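Local coordinates for protein Rab GDP-dissociation inhibitor (Saccharomyces cerevisiae, PDB 3CPI) that inhibits the release of GDP from the Rab GTPase Sec4, is essential for yeast secretion and extracts GDP-bound Ypt7 from vacuolar membranes, at residues F88-G93 with I217-Q222; I100-T105 with Q244-L249; R106-K111 with L233-G238; P298-S303 with D407-S412; R310-L315 with L361-T366. One frame throughout, in Å; residues are numbered along the deposited sequence.

Contact 1: F88-G93 with I217-Q222; sequences FLMANG and ILLYCQ
The type I beta turn Met90-Gly93, which leads from the short strand 89-90 into helix 94-102, rests through Met90, Asn92 and Gly93 on Leu219, Tyr220 and Gln222 of helix 210-227. That helix is part of the helical domain of Rab GDI, so the turn is one place where the sheet-bearing body meets it. Leu219 makes the closest approach, through CD1. With its CG anti to the backbone N (chi1 180°), the branch swings over to the turn, and CD1 lies 3.4 Å from Asn92 O and 3.7 Å from Asn92 CB. The branch point itself, Leu219 CG, is 4.0 Å from Met90 CG, the two side chains meeting at a slant. The methionine chain then folds at chi2 (74°) and chi3, which brings SD to 4.1 Å from Tyr220 CA and CE to 4.3 Å from Tyr220 CD1, oblique to the ring. The Tyr220 side chain sets off away from the turn, though its ring still meets Met90 CE; its hydroxyl hydrogen-bonds Ser116 OG. The turn closes on its own bond, Gly93 N to Met90 O. At the polar end a water donates to both Asn92 OD1 and Gln222 OE1, 2.7 Å in each case, while Ser223 OG of the same helix is hydrogen-bonded to Asn92 N. Apolar packing therefore carries the middle, and the polar link between side chains is indirect, through one water at the margin.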
# COMPACT_ATOMS: atom_id res chain seq x y z
N PHE A 88 3.20 1.20 -3.03
CA PHE A 88 3.25 1.05 -4.47
C PHE A 88 2.00 0.36 -5.04
O PHE A 88 1.34 -0.43 -4.36
CB PHE A 88 4.50 0.26 -4.89
CG PHE A 88 5.80 0.97 -4.60
CD1 PHE A 88 6.89 0.27 -4.09
CD2 PHE A 88 5.94 2.34 -4.83
CE1 PHE A 88 8.10 0.92 -3.83
CE2 PHE A 88 7.14 3.00 -4.55
CZ PHE A 88 8.22 2.28 -4.06
N LEU A 89 1.72 0.65 -6.31
CA LEU A 89 0.54 0.15 -7.00
C LEU A 89 0.96 -0.93 -7.97
O LEU A 89 1.85 -0.72 -8.80
CB LEU A 89 -0.14 1.31 -7.74
CG LEU A 89 -1.35 1.05 -8.64
CD1 LEU A 89 -2.52 0.47 -7.85
CD2 LEU A 89 -1.78 2.31 -9.42
N MET A 90 0.34 -2.11 -7.86
CA MET A 90 0.55 -3.20 -8.80
C MET A 90 -0.11 -2.80 -10.13
O MET A 90 -1.33 -2.67 -10.21
CB MET A 90 -0.07 -4.49 -8.24
CG MET A 90 -0.04 -5.73 -9.15
SD MET A 90 1.56 -6.55 -9.35
CE MET A 90 2.04 -6.92 -7.67
N ALA A 91 0.72 -2.59 -11.15
CA ALA A 91 0.25 -2.03 -12.43
C ALA A 91 -1.03 -2.65 -12.99
O ALA A 91 -1.92 -1.93 -13.40
CB ALA A 91 1.38 -2.05 -13.47
N ASN A 92 -1.13 -3.98 -13.01
CA ASN A 92 -2.33 -4.64 -13.56
C ASN A 92 -3.33 -5.09 -12.50
O ASN A 92 -4.32 -5.76 -12.82
CB ASN A 92 -1.95 -5.82 -14.46
CG ASN A 92 -1.33 -5.39 -15.80
OD1 ASN A 92 -1.16 -6.23 -16.69
ND2 ASN A 92 -1.01 -4.11 -15.95
N GLY A 93 -3.09 -4.74 -11.24
CA GLY A 93 -3.99 -5.16 -10.17
C GLY A 93 -5.36 -4.51 -10.18
O GLY A 93 -5.64 -3.59 -10.97
N ILE A 217 1.17 -14.57 -9.07
CA ILE A 217 2.47 -14.64 -9.75
C ILE A 217 2.33 -14.21 -11.20
O ILE A 217 3.14 -13.43 -11.71
CB ILE A 217 3.09 -16.08 -9.68
CG1 ILE A 217 3.45 -16.46 -8.25
CG2 ILE A 217 4.34 -16.17 -10.57
CD1 ILE A 217 3.51 -17.97 -8.00
N LEU A 218 1.28 -14.72 -11.86
CA LEU A 218 0.94 -14.32 -13.21
C LEU A 218 0.69 -12.82 -13.26
O LEU A 218 1.24 -12.13 -14.13
CB LEU A 218 -0.29 -15.09 -13.72
CG LEU A 218 -0.79 -14.76 -15.13
CD1 LEU A 218 0.24 -15.15 -16.19
CD2 LEU A 218 -2.12 -15.47 -15.41
N LEU A 219 -0.12 -12.31 -12.34
CA LEU A 219 -0.36 -10.87 -12.23
C LEU A 219 0.96 -10.10 -12.12
O LEU A 219 1.16 -9.11 -12.83
CB LEU A 219 -1.27 -10.55 -11.04
CG LEU A 219 -1.62 -9.09 -10.75
CD1 LEU A 219 -2.40 -8.47 -11.91
CD2 LEU A 219 -2.44 -9.00 -9.48
N TYR A 220 1.85 -10.58 -11.26
CA TYR A 220 3.16 -9.95 -11.06
C TYR A 220 3.93 -9.87 -12.38
O TYR A 220 4.43 -8.80 -12.75
CB TYR A 220 3.98 -10.70 -10.00
CG TYR A 220 5.32 -10.07 -9.70
CD1 TYR A 220 5.50 -9.28 -8.56
CD2 TYR A 220 6.40 -10.27 -10.55
CE1 TYR A 220 6.74 -8.69 -8.29
CE2 TYR A 220 7.63 -9.69 -10.29
CZ TYR A 220 7.80 -8.91 -9.16
OH TYR A 220 9.03 -8.34 -8.92
N CYS A 221 4.03 -11.00 -13.08
CA CYS A 221 4.78 -11.06 -14.33
C CYS A 221 4.16 -10.20 -15.43
O CYS A 221 4.88 -9.51 -16.15
CB CYS A 221 4.97 -12.50 -14.78
SG CYS A 221 5.96 -13.45 -13.62
N GLN A 222 2.83 -10.22 -15.52
CA GLN A 222 2.12 -9.40 -16.51
C GLN A 222 2.27 -7.91 -16.23
O GLN A 222 2.31 -7.10 -17.16
CB GLN A 222 0.63 -9.75 -16.54
CG GLN A 222 0.30 -11.09 -17.16
CD GLN A 222 -1.19 -11.39 -17.13
OE1 GLN A 222 -1.92 -10.95 -16.24
NE2 GLN A 222 -1.65 -12.17 -18.12
O HOH W 1 -2.74 -8.35 -16.34

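Contact 2: I100-T105 with Q244-L249; sequences IHTDVT and QGFARL
Thr102 O, in the last turn of helix 94-102, is straddled by the isopropyl end of Leu249: CD2 lies 3.1 Å and CD1 3.2 Å from this carbonyl oxygen. These are close carbon-oxygen contacts, not hydrogen bonds. Leu249 gets there because its CG stands anti to the backbone N (chi1 -168°), which sends both methyls across the gap. Immediately afterwards the chain breaks helical geometry at Asp103, whose positive phi of 70° and bonds back into the final turn form a Schellman motif. Past this helix end Val104 points to helix 241-252, part of a region that interacts with the Rab GTPase Ypt1. There Val104 CG2 sits over one face of the Phe246 ring, 3.7 Å from its centroid and 9° off the ring normal, a well-centred CH-pi contact. The same methyl is 3.6 Å from Gly245 C, where the absence of a side chain lets the valine settle on the helix backbone. Its other methyl, CG1, meets the far end of the ring at CZ (3.8 Å). Thr102 OG1 approaches Phe246 CE1 to 3.9 Å, but its polar bond goes to Leu99 O one turn back. Leu99 and Cys22 also touch the Phe246 side chain, and Leu27 packs on Thr102.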
# COMPACT_ATOMS: atom_id res chain seq x y z
N ILE A 100 -9.02 3.96 -12.13
CA ILE A 100 -9.43 4.38 -13.47
C ILE A 100 -10.95 4.54 -13.53
O ILE A 100 -11.45 5.53 -14.07
CB ILE A 100 -8.92 3.40 -14.56
CG1 ILE A 100 -7.39 3.51 -14.69
CG2 ILE A 100 -9.61 3.67 -15.91
CD1 ILE A 100 -6.72 2.33 -15.37
N HIS A 101 -11.68 3.58 -12.96
CA HIS A 101 -13.14 3.63 -12.94
C HIS A 101 -13.63 4.94 -12.35
O HIS A 101 -14.52 5.58 -12.91
CB HIS A 101 -13.71 2.44 -12.16
CG HIS A 101 -15.16 2.60 -11.80
ND1 HIS A 101 -16.18 2.19 -12.63
CD2 HIS A 101 -15.75 3.12 -10.70
CE1 HIS A 101 -17.34 2.45 -12.06
NE2 HIS A 101 -17.11 3.02 -10.89
N THR A 102 -13.05 5.35 -11.23
CA THR A 102 -13.41 6.60 -10.57
C THR A 102 -12.93 7.82 -11.36
O THR A 102 -13.42 8.92 -11.15
CB THR A 102 -12.79 6.71 -9.17
OG1 THR A 102 -11.37 6.78 -9.29
CG2 THR A 102 -13.18 5.52 -8.31
N ASP A 103 -11.95 7.61 -12.24
CA ASP A 103 -11.37 8.67 -13.07
C ASP A 103 -10.55 9.68 -12.27
O ASP A 103 -10.36 10.82 -12.70
CB ASP A 103 -12.45 9.39 -13.89
CG ASP A 103 -11.91 10.01 -15.16
OD1 ASP A 103 -10.93 9.46 -15.74
OD2 ASP A 103 -12.46 11.06 -15.59
N VAL A 104 -10.04 9.26 -11.11
CA VAL A 104 -9.12 10.10 -10.35
C VAL A 104 -7.79 10.20 -11.10
O VAL A 104 -6.98 11.09 -10.87
CB VAL A 104 -8.94 9.58 -8.88
CG1 VAL A 104 -8.00 8.35 -8.82
CG2 VAL A 104 -8.45 10.69 -7.97
N THR A 105 -7.60 9.27 -12.04
CA THR A 105 -6.41 9.21 -12.87
C THR A 105 -6.32 10.36 -13.88
O THR A 105 -5.30 10.52 -14.57
CB THR A 105 -6.32 7.85 -13.60
OG1 THR A 105 -7.58 7.55 -14.20
CG2 THR A 105 -5.94 6.73 -12.61
N GLN A 244 -6.34 15.00 -3.07
CA GLN A 244 -6.56 16.22 -3.86
C GLN A 244 -7.38 15.94 -5.12
O GLN A 244 -8.31 16.68 -5.44
CB GLN A 244 -5.23 16.87 -4.26
CG GLN A 244 -4.48 17.47 -3.09
CD GLN A 244 -3.14 18.07 -3.50
OE1 GLN A 244 -3.08 18.99 -4.34
NE2 GLN A 244 -2.06 17.57 -2.90
N GLY A 245 -7.04 14.86 -5.81
CA GLY A 245 -7.75 14.43 -7.01
C GLY A 245 -9.17 13.96 -6.74
O GLY A 245 -10.06 14.18 -7.56
N PHE A 246 -9.37 13.32 -5.59
CA PHE A 246 -10.69 12.84 -5.18
C PHE A 246 -11.59 13.99 -4.73
O PHE A 246 -12.80 13.94 -4.92
CB PHE A 246 -10.60 11.77 -4.09
CG PHE A 246 -10.37 10.39 -4.62
CD1 PHE A 246 -11.38 9.73 -5.30
CD2 PHE A 246 -9.15 9.75 -4.44
CE1 PHE A 246 -11.18 8.45 -5.82
CE2 PHE A 246 -8.93 8.47 -4.94
CZ PHE A 246 -9.95 7.81 -5.63
N ALA A 247 -10.97 15.02 -4.14
CA ALA A 247 -11.67 16.26 -3.79
C ALA A 247 -12.22 16.97 -5.04
O ALA A 247 -13.34 17.46 -5.02
CB ALA A 247 -10.75 17.18 -3.03
N ARG A 248 -11.41 17.01 -6.10
CA ARG A 248 -11.82 17.63 -7.36
C ARG A 248 -12.96 16.84 -7.97
O ARG A 248 -14.01 17.39 -8.29
CB ARG A 248 -10.64 17.72 -8.34
CG ARG A 248 -9.52 18.61 -7.87
CD ARG A 248 -8.39 18.68 -8.88
NE ARG A 248 -8.85 19.14 -10.19
CZ ARG A 248 -8.04 19.50 -11.19
NH1 ARG A 248 -6.72 19.47 -11.04
NH2 ARG A 248 -8.56 19.90 -12.34
N LEU A 249 -12.74 15.53 -8.08
CA LEU A 249 -13.72 14.59 -8.63
C LEU A 249 -15.08 14.67 -7.94
O LEU A 249 -16.11 14.42 -8.55
CB LEU A 249 -13.15 13.18 -8.49
CG LEU A 249 -13.79 11.99 -9.19
CD1 LEU A 249 -13.69 12.12 -10.71
CD2 LEU A 249 -13.09 10.73 -8.70

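Contact 3: R106-K111 with L233-G238; sequences RYVDFK and LYPMYG
Phe110 and Pro235 form a non-hydrogen-bonded antiparallel pair, their CA atoms 4.0 Å apart, and Lys111 with Tyr234 is the hydrogen-bonded pair beside it; the end-to-end directions of residues 108-111 and 233-236 differ by 119°, so the strands splay instead of running on together. Three backbone bonds hold them. Met236 N reaches Asp109 O at 2.8 Å, nearly straight (169°), Lys111 N reaches Tyr234 O at 2.8 Å, and Tyr234 N returns a bond to Lys111 O at 2.9 Å. Lys111 O takes a second hydrogen bond from His352 NE2. Where the chains diverge, a water accepts from Asp109 N and donates to Met236 O. This is the junction of strands 110-120 and 232-235 in the mixed sheet, and residues 106-112 and 234-259 are both regions that interact with Ypt1. On the sheet face that carries Phe110 and Pro235, the two side chains lie side by side, Phe110 CE1 3.4 Å from Pro235 CG. Val108 CG1 packs on Pro235 CB (3.7 Å). Leu242 of helix 241-252 touches both Val108 and Phe110. On the face of Lys111 and Tyr234, the lysine, CG anti to its own N (chi1 177°), passes Met236 obliquely; the methionine chain folds at chi2 and chi3 to set SD 3.8 Å from Lys111 CD. The Tyr234 ring has Pro235 CD over one face, offset toward the rim, and its hydroxyl hydrogen-bonds Asp83 OD1.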
# COMPACT_ATOMS: atom_id res chain seq x y z
N ARG A 106 -7.36 11.19 -13.96
CA ARG A 106 -7.29 12.39 -14.79
C ARG A 106 -6.48 13.50 -14.11
O ARG A 106 -6.03 14.44 -14.76
CB ARG A 106 -8.68 12.84 -15.23
CG ARG A 106 -9.55 13.45 -14.16
CD ARG A 106 -10.95 13.79 -14.69
NE ARG A 106 -10.93 14.87 -15.67
CZ ARG A 106 -11.40 14.79 -16.92
NH1 ARG A 106 -11.96 13.67 -17.37
NH2 ARG A 106 -11.31 15.85 -17.71
N TYR A 107 -6.27 13.36 -12.80
CA TYR A 107 -5.48 14.32 -12.02
C TYR A 107 -4.15 13.75 -11.54
O TYR A 107 -3.19 14.50 -11.28
CB TYR A 107 -6.28 14.79 -10.80
CG TYR A 107 -7.70 15.15 -11.13
CD1 TYR A 107 -8.76 14.40 -10.61
CD2 TYR A 107 -8.00 16.21 -11.98
CE1 TYR A 107 -10.08 14.72 -10.91
CE2 TYR A 107 -9.31 16.53 -12.29
CZ TYR A 107 -10.34 15.78 -11.75
OH TYR A 107 -11.64 16.09 -12.06
N VAL A 108 -4.10 12.43 -11.42
CA VAL A 108 -2.97 11.74 -10.81
C VAL A 108 -2.21 10.99 -11.89
O VAL A 108 -2.80 10.25 -12.69
CB VAL A 108 -3.45 10.75 -9.71
CG1 VAL A 108 -2.26 10.09 -9.02
CG2 VAL A 108 -4.33 11.47 -8.69
N ASP A 109 -0.90 11.19 -11.92
CA ASP A 109 -0.05 10.59 -12.93
C ASP A 109 0.87 9.53 -12.33
O ASP A 109 1.88 9.85 -11.69
CB ASP A 109 0.77 11.67 -13.65
CG ASP A 109 1.42 11.16 -14.91
OD1 ASP A 109 2.41 11.79 -15.35
OD2 ASP A 109 0.95 10.15 -15.47
N PHE A 110 0.52 8.27 -12.54
CA PHE A 110 1.29 7.15 -12.02
C PHE A 110 2.48 6.85 -12.91
O PHE A 110 2.33 6.60 -14.11
CB PHE A 110 0.41 5.91 -11.85
CG PHE A 110 -0.47 5.96 -10.63
CD1 PHE A 110 0.01 5.54 -9.39
CD2 PHE A 110 -1.77 6.45 -10.72
CE1 PHE A 110 -0.80 5.59 -8.26
CE2 PHE A 110 -2.60 6.51 -9.59
CZ PHE A 110 -2.11 6.08 -8.36
N LYS A 111 3.67 6.91 -12.32
CA LYS A 111 4.90 6.60 -13.03
C LYS A 111 5.52 5.30 -12.49
O LYS A 111 5.46 5.01 -11.29
CB LYS A 111 5.91 7.76 -12.94
CG LYS A 111 7.27 7.45 -13.61
CD LYS A 111 8.36 8.45 -13.23
CE LYS A 111 9.71 8.04 -13.77
NZ LYS A 111 10.32 6.91 -13.00
N LEU A 233 3.76 0.90 -9.61
CA LEU A 233 3.57 2.30 -9.97
C LEU A 233 3.52 3.21 -8.74
O LEU A 233 3.18 2.79 -7.63
CB LEU A 233 2.30 2.47 -10.81
CG LEU A 233 2.22 1.73 -12.16
CD1 LEU A 233 0.79 1.70 -12.66
CD2 LEU A 233 3.13 2.36 -13.21
N TYR A 234 3.87 4.48 -8.95
CA TYR A 234 3.87 5.47 -7.90
C TYR A 234 3.57 6.83 -8.54
O TYR A 234 4.12 7.15 -9.60
CB TYR A 234 5.21 5.48 -7.18
CG TYR A 234 5.25 6.34 -5.94
CD1 TYR A 234 4.58 5.95 -4.78
CD2 TYR A 234 5.98 7.53 -5.91
CE1 TYR A 234 4.63 6.73 -3.62
CE2 TYR A 234 6.04 8.31 -4.77
CZ TYR A 234 5.36 7.91 -3.63
OH TYR A 234 5.42 8.69 -2.50
N PRO A 235 2.67 7.63 -7.91
CA PRO A 235 2.25 8.88 -8.54
C PRO A 235 3.34 9.93 -8.52
O PRO A 235 4.12 10.00 -7.57
CB PRO A 235 1.07 9.35 -7.67
CG PRO A 235 0.72 8.20 -6.78
CD PRO A 235 2.00 7.42 -6.62
N MET A 236 3.41 10.73 -9.58
CA MET A 236 4.26 11.91 -9.57
C MET A 236 3.80 12.81 -8.43
O MET A 236 2.59 13.01 -8.24
CB MET A 236 4.17 12.64 -10.91
CG MET A 236 4.83 11.90 -12.07
SD MET A 236 6.60 11.55 -11.82
CE MET A 236 7.28 13.20 -11.72
N TYR A 237 4.75 13.34 -7.66
CA TYR A 237 4.48 14.15 -6.45
C TYR A 237 3.99 13.30 -5.26
O TYR A 237 3.74 13.84 -4.17
CB TYR A 237 3.51 15.31 -6.73
CG TYR A 237 3.91 16.23 -7.88
CD1 TYR A 237 4.90 17.20 -7.72
CD2 TYR A 237 3.28 16.14 -9.12
CE1 TYR A 237 5.26 18.05 -8.77
CE2 TYR A 237 3.63 16.98 -10.18
CZ TYR A 237 4.63 17.93 -10.00
OH TYR A 237 4.98 18.76 -11.04
N GLY A 238 3.86 11.99 -5.47
CA GLY A 238 3.53 11.06 -4.38
C GLY A 238 2.05 10.93 -4.10
O GLY A 238 1.22 11.52 -4.79
O HOH W 2 0.36 12.71 -9.92

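Contact 4: P298-S303 with D407-S412; sequences PEKCKS and DNIYLS
The Asp407 carboxylate is addressed at both oxygens: Ile409 N donates to OD1 from well above the carboxylate plane (68° out of it), whereas OD2 is approached by the end of Lys300. The first bond, 3.0 Å from Ile409 N to Asp407 OD1, defines an Asx turn at the start of strand 409-411, an outermost strand of the five-stranded parallel sheet. Asp407 CG lies between the backbone N and the carbonyl carbon (chi1 55°), which lets OD1 fold back to the Ile409 amide. The strand order of that sheet, 3-2-1-4-5, is consistent with the Rossmann-like fold of the family. Lys300 precedes the long strand 301-315 and lies against the Asx turn. Its CE is 3.4 Å from Asp407 OD2 and its NZ 3.6 Å, so the salt bridge is long and the charge attraction probably modest. NZ also lies 3.3 Å from Ile409 CD1, the two side chains crossing at about a right angle. Tyr268 packs on both of them. The lysine backbone is anchored separately, in a hydrogen bond with Arg401, whose NE also binds Cys301 O. The edge of one sheet thus meets the beginning of a strand of the other chiefly through side chains; the nearest CA atoms, those of Cys301 and Leu411, are 7.9 Å apart. Further along the strand, Leu411 CD1 lies 3.6 Å from Lys300 O and 3.8 Å from Cys301 SG.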
# COMPACT_ATOMS: atom_id res chain seq x y z
N PRO A 298 -13.23 5.69 18.01
CA PRO A 298 -12.25 4.77 18.59
C PRO A 298 -12.89 3.69 19.48
O PRO A 298 -12.37 2.58 19.57
CB PRO A 298 -11.31 5.68 19.39
CG PRO A 298 -12.11 6.93 19.66
CD PRO A 298 -13.10 7.06 18.55
N GLU A 299 -14.02 4.02 20.11
CA GLU A 299 -14.77 3.08 20.95
C GLU A 299 -15.46 1.98 20.14
O GLU A 299 -15.95 0.99 20.69
CB GLU A 299 -15.79 3.84 21.83
CG GLU A 299 -17.08 4.30 21.11
CD GLU A 299 -16.87 5.46 20.12
OE1 GLU A 299 -15.82 6.13 20.18
OE2 GLU A 299 -17.78 5.70 19.29
N LYS A 300 -15.50 2.17 18.82
CA LYS A 300 -16.11 1.19 17.93
C LYS A 300 -15.05 0.45 17.12
O LYS A 300 -15.37 -0.29 16.19
CB LYS A 300 -17.16 1.84 17.05
CG LYS A 300 -18.43 2.12 17.83
CD LYS A 300 -19.58 2.56 16.97
CE LYS A 300 -20.88 2.09 17.62
NZ LYS A 300 -21.94 3.11 17.50
N CYS A 301 -13.80 0.66 17.52
CA CYS A 301 -12.65 -0.02 16.94
C CYS A 301 -11.86 -0.73 18.02
O CYS A 301 -11.93 -0.37 19.19
CB CYS A 301 -11.75 0.97 16.21
SG CYS A 301 -12.52 1.61 14.73
N LYS A 302 -11.09 -1.73 17.60
CA LYS A 302 -10.24 -2.48 18.52
C LYS A 302 -8.86 -2.68 17.93
O LYS A 302 -8.68 -2.70 16.71
CB LYS A 302 -10.88 -3.83 18.87
CG LYS A 302 -11.21 -4.73 17.69
CD LYS A 302 -11.74 -6.07 18.16
CE LYS A 302 -12.28 -6.90 17.00
NZ LYS A 302 -13.11 -8.03 17.47
N SER A 303 -7.88 -2.81 18.81
CA SER A 303 -6.52 -3.09 18.42
C SER A 303 -6.44 -4.50 17.84
O SER A 303 -7.15 -5.41 18.28
CB SER A 303 -5.59 -2.95 19.62
OG SER A 303 -4.24 -3.10 19.23
N ASP A 407 -25.40 -0.56 13.02
CA ASP A 407 -25.38 0.85 13.40
C ASP A 407 -25.21 1.79 12.22
O ASP A 407 -25.22 3.01 12.38
CB ASP A 407 -24.27 1.10 14.43
CG ASP A 407 -22.90 0.63 13.95
OD1 ASP A 407 -22.79 0.15 12.80
OD2 ASP A 407 -21.93 0.75 14.72
N ASN A 408 -25.04 1.21 11.03
CA ASN A 408 -24.70 1.96 9.81
C ASN A 408 -23.42 2.81 9.94
O ASN A 408 -23.29 3.86 9.31
CB ASN A 408 -25.90 2.78 9.32
CG ASN A 408 -27.08 1.89 8.90
OD1 ASN A 408 -26.88 0.79 8.38
ND2 ASN A 408 -28.29 2.38 9.12
N ILE A 409 -22.49 2.33 10.76
CA ILE A 409 -21.18 2.95 10.93
C ILE A 409 -20.11 2.02 10.34
O ILE A 409 -19.77 0.98 10.94
CB ILE A 409 -20.87 3.27 12.41
CG1 ILE A 409 -21.88 4.28 12.96
CG2 ILE A 409 -19.44 3.78 12.57
CD1 ILE A 409 -21.90 4.41 14.47
N TYR A 410 -19.60 2.39 9.17
CA TYR A 410 -18.68 1.55 8.42
C TYR A 410 -17.25 2.05 8.53
O TYR A 410 -16.91 3.11 8.03
CB TYR A 410 -19.15 1.43 6.96
CG TYR A 410 -20.55 0.87 6.87
CD1 TYR A 410 -21.66 1.72 6.78
CD2 TYR A 410 -20.77 -0.50 6.90
CE1 TYR A 410 -22.97 1.20 6.71
CE2 TYR A 410 -22.07 -1.03 6.83
CZ TYR A 410 -23.16 -0.18 6.74
OH TYR A 410 -24.44 -0.70 6.68
N LEU A 411 -16.42 1.28 9.23
CA LEU A 411 -15.07 1.72 9.58
C LEU A 411 -13.97 1.00 8.80
O LEU A 411 -14.09 -0.18 8.45
CB LEU A 411 -14.86 1.60 11.10
CG LEU A 411 -15.78 2.46 11.99
CD1 LEU A 411 -16.07 1.78 13.31
CD2 LEU A 411 -15.20 3.84 12.24
N SER A 412 -12.91 1.73 8.50
CA SER A 412 -11.77 1.20 7.78
C SER A 412 -10.74 0.69 8.76
O SER A 412 -10.82 0.96 9.95
CB SER A 412 -11.15 2.28 6.88
OG SER A 412 -10.83 3.44 7.63

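Contact 5: R310-L315 with L361-T366; sequences RAICIL and LAIIST
Backbone hydrogen bonding pairs Ala311 with Ile364 and Cys313 with Ala362 in an antiparallel beta ladder of the mixed sheet, the axes of strands 310-315 and 361-366 lying 4.6 Å apart with N-to-C directions at 169°. Ala311 N donates to Ile364 O at 2.7 Å, and Ile364 N answers to Ala311 O at 2.9 Å. The same reciprocal exchange joins Cys313 and Ala362. CA-H...O contacts accompany the ladder, the shortest from Arg310 CA to Ile364 O at 3.1 Å.

Polar side-chain ends appear at one end of the ladder: Arg310 NH2 bonds Asp416 O and Tyr415 O, and Ser365 OG bonds Ala417 O.

Apolar contacts divide by face. On the face of Ile312, Ile314 and Leu361, the Ile312 and Ile363 side chains run alongside one another, Ile312 CG1 4.0 Å from Ile363 CG2, and Leu361 CD2 reaches Ile314 CG1 at the same distance. The other face carries Ala311, Cys313, Ala362 and Ile364, and Phe381 of helix 378-381 covers part of it, touching Ala311, Cys313 and Ile364. There Cys313, SG anti to its carbonyl carbon (chi1 -52°), leans along the ladder until its sulfur is 4.1 Å from Ile364 CD1.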
# COMPACT_ATOMS: atom_id res chain seq x y z
N ARG A 310 7.86 2.50 11.24
CA ARG A 310 8.26 3.07 9.96
C ARG A 310 9.45 4.00 10.15
O ARG A 310 9.44 4.86 11.03
CB ARG A 310 7.09 3.79 9.28
CG ARG A 310 5.94 2.86 8.96
CD ARG A 310 4.91 3.44 8.02
NE ARG A 310 3.88 2.45 7.73
CZ ARG A 310 2.72 2.34 8.38
NH1 ARG A 310 2.41 3.18 9.36
NH2 ARG A 310 1.85 1.40 8.03
N ALA A 311 10.48 3.81 9.33
CA ALA A 311 11.65 4.69 9.34
C ALA A 311 11.80 5.34 7.97
O ALA A 311 12.15 4.68 7.00
CB ALA A 311 12.90 3.91 9.70
N ILE A 312 11.51 6.64 7.91
CA ILE A 312 11.74 7.42 6.69
C ILE A 312 13.20 7.90 6.69
O ILE A 312 13.60 8.74 7.51
CB ILE A 312 10.76 8.62 6.58
CG1 ILE A 312 9.30 8.14 6.59
CG2 ILE A 312 11.05 9.43 5.31
CD1 ILE A 312 8.25 9.26 6.55
N CYS A 313 13.99 7.34 5.78
CA CYS A 313 15.42 7.67 5.70
C CYS A 313 15.69 8.56 4.50
O CYS A 313 15.08 8.38 3.43
CB CYS A 313 16.27 6.41 5.62
SG CYS A 313 15.93 5.19 6.90
N ILE A 314 16.59 9.53 4.67
CA ILE A 314 17.04 10.36 3.57
C ILE A 314 18.47 9.98 3.20
O ILE A 314 19.32 9.82 4.08
CB ILE A 314 16.97 11.87 3.89
CG1 ILE A 314 15.53 12.29 4.20
CG2 ILE A 314 17.52 12.69 2.71
CD1 ILE A 314 15.38 13.74 4.64
N LEU A 315 18.71 9.82 1.91
CA LEU A 315 20.02 9.47 1.39
C LEU A 315 20.47 10.52 0.37
O LEU A 315 19.64 11.20 -0.23
CB LEU A 315 19.98 8.08 0.73
CG LEU A 315 19.11 6.95 1.32
CD1 LEU A 315 19.12 5.77 0.38
CD2 LEU A 315 19.54 6.53 2.74
N LEU A 361 14.48 9.03 -0.89
CA LEU A 361 13.71 8.63 0.28
C LEU A 361 13.65 7.11 0.33
O LEU A 361 13.23 6.46 -0.63
CB LEU A 361 12.30 9.22 0.26
CG LEU A 361 12.13 10.74 0.39
CD1 LEU A 361 10.72 11.15 0.02
CD2 LEU A 361 12.51 11.23 1.79
N ALA A 362 14.09 6.55 1.45
CA ALA A 362 14.03 5.12 1.68
C ALA A 362 13.20 4.89 2.93
O ALA A 362 13.64 5.23 4.03
CB ALA A 362 15.42 4.54 1.84
N ILE A 363 12.01 4.33 2.75
CA ILE A 363 11.08 4.15 3.87
C ILE A 363 10.98 2.67 4.25
O ILE A 363 10.58 1.83 3.45
CB ILE A 363 9.68 4.73 3.54
CG1 ILE A 363 9.79 6.19 3.07
CG2 ILE A 363 8.74 4.65 4.75
CD1 ILE A 363 9.89 6.38 1.56
N ILE A 364 11.35 2.37 5.49
CA ILE A 364 11.38 0.99 5.98
C ILE A 364 10.21 0.76 6.93
O ILE A 364 9.92 1.61 7.78
CB ILE A 364 12.72 0.67 6.68
CG1 ILE A 364 13.89 0.92 5.72
CG2 ILE A 364 12.74 -0.77 7.20
CD1 ILE A 364 15.20 1.14 6.43
N SER A 365 9.55 -0.38 6.78
CA SER A 365 8.40 -0.73 7.61
C SER A 365 8.29 -2.23 7.89
O SER A 365 8.58 -3.07 7.03
CB SER A 365 7.11 -0.23 6.96
OG SER A 365 7.00 -0.74 5.65
N THR A 366 7.88 -2.54 9.12
CA THR A 366 7.60 -3.92 9.53
C THR A 366 6.70 -3.96 10.76
O THR A 366 6.58 -2.96 11.48
CB THR A 366 8.90 -4.72 9.81
OG1 THR A 366 8.60 -6.12 9.81
CG2 THR A 366 9.53 -4.33 11.16

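Overall arrangement
Contacts 2, 4 and 5 are buried, whereas 1 and 3 reach partly to the surface. Contacts 3 and 5 rest on backbone ladders within one mixed sheet; contacts 1, 2 and 4 depend on side chains, with a long salt bridge in contact 4. Contacts 1 and 3 each have a water bridge, between side chains in 1 and backbone atoms in 3, and meet directly, Leu89 CD2 packing 3.6 Å from Phe110 CE1. Contacts 2 and 3 touch through Tyr107; of their four segments, 106-111, 244-249 and most of 233-238 fall in Ypt1-interacting regions. Strand 301-315 serves contacts 4 and 5, centres about 30 Å apart, linking the parallel sheet's edge to the mixed sheet.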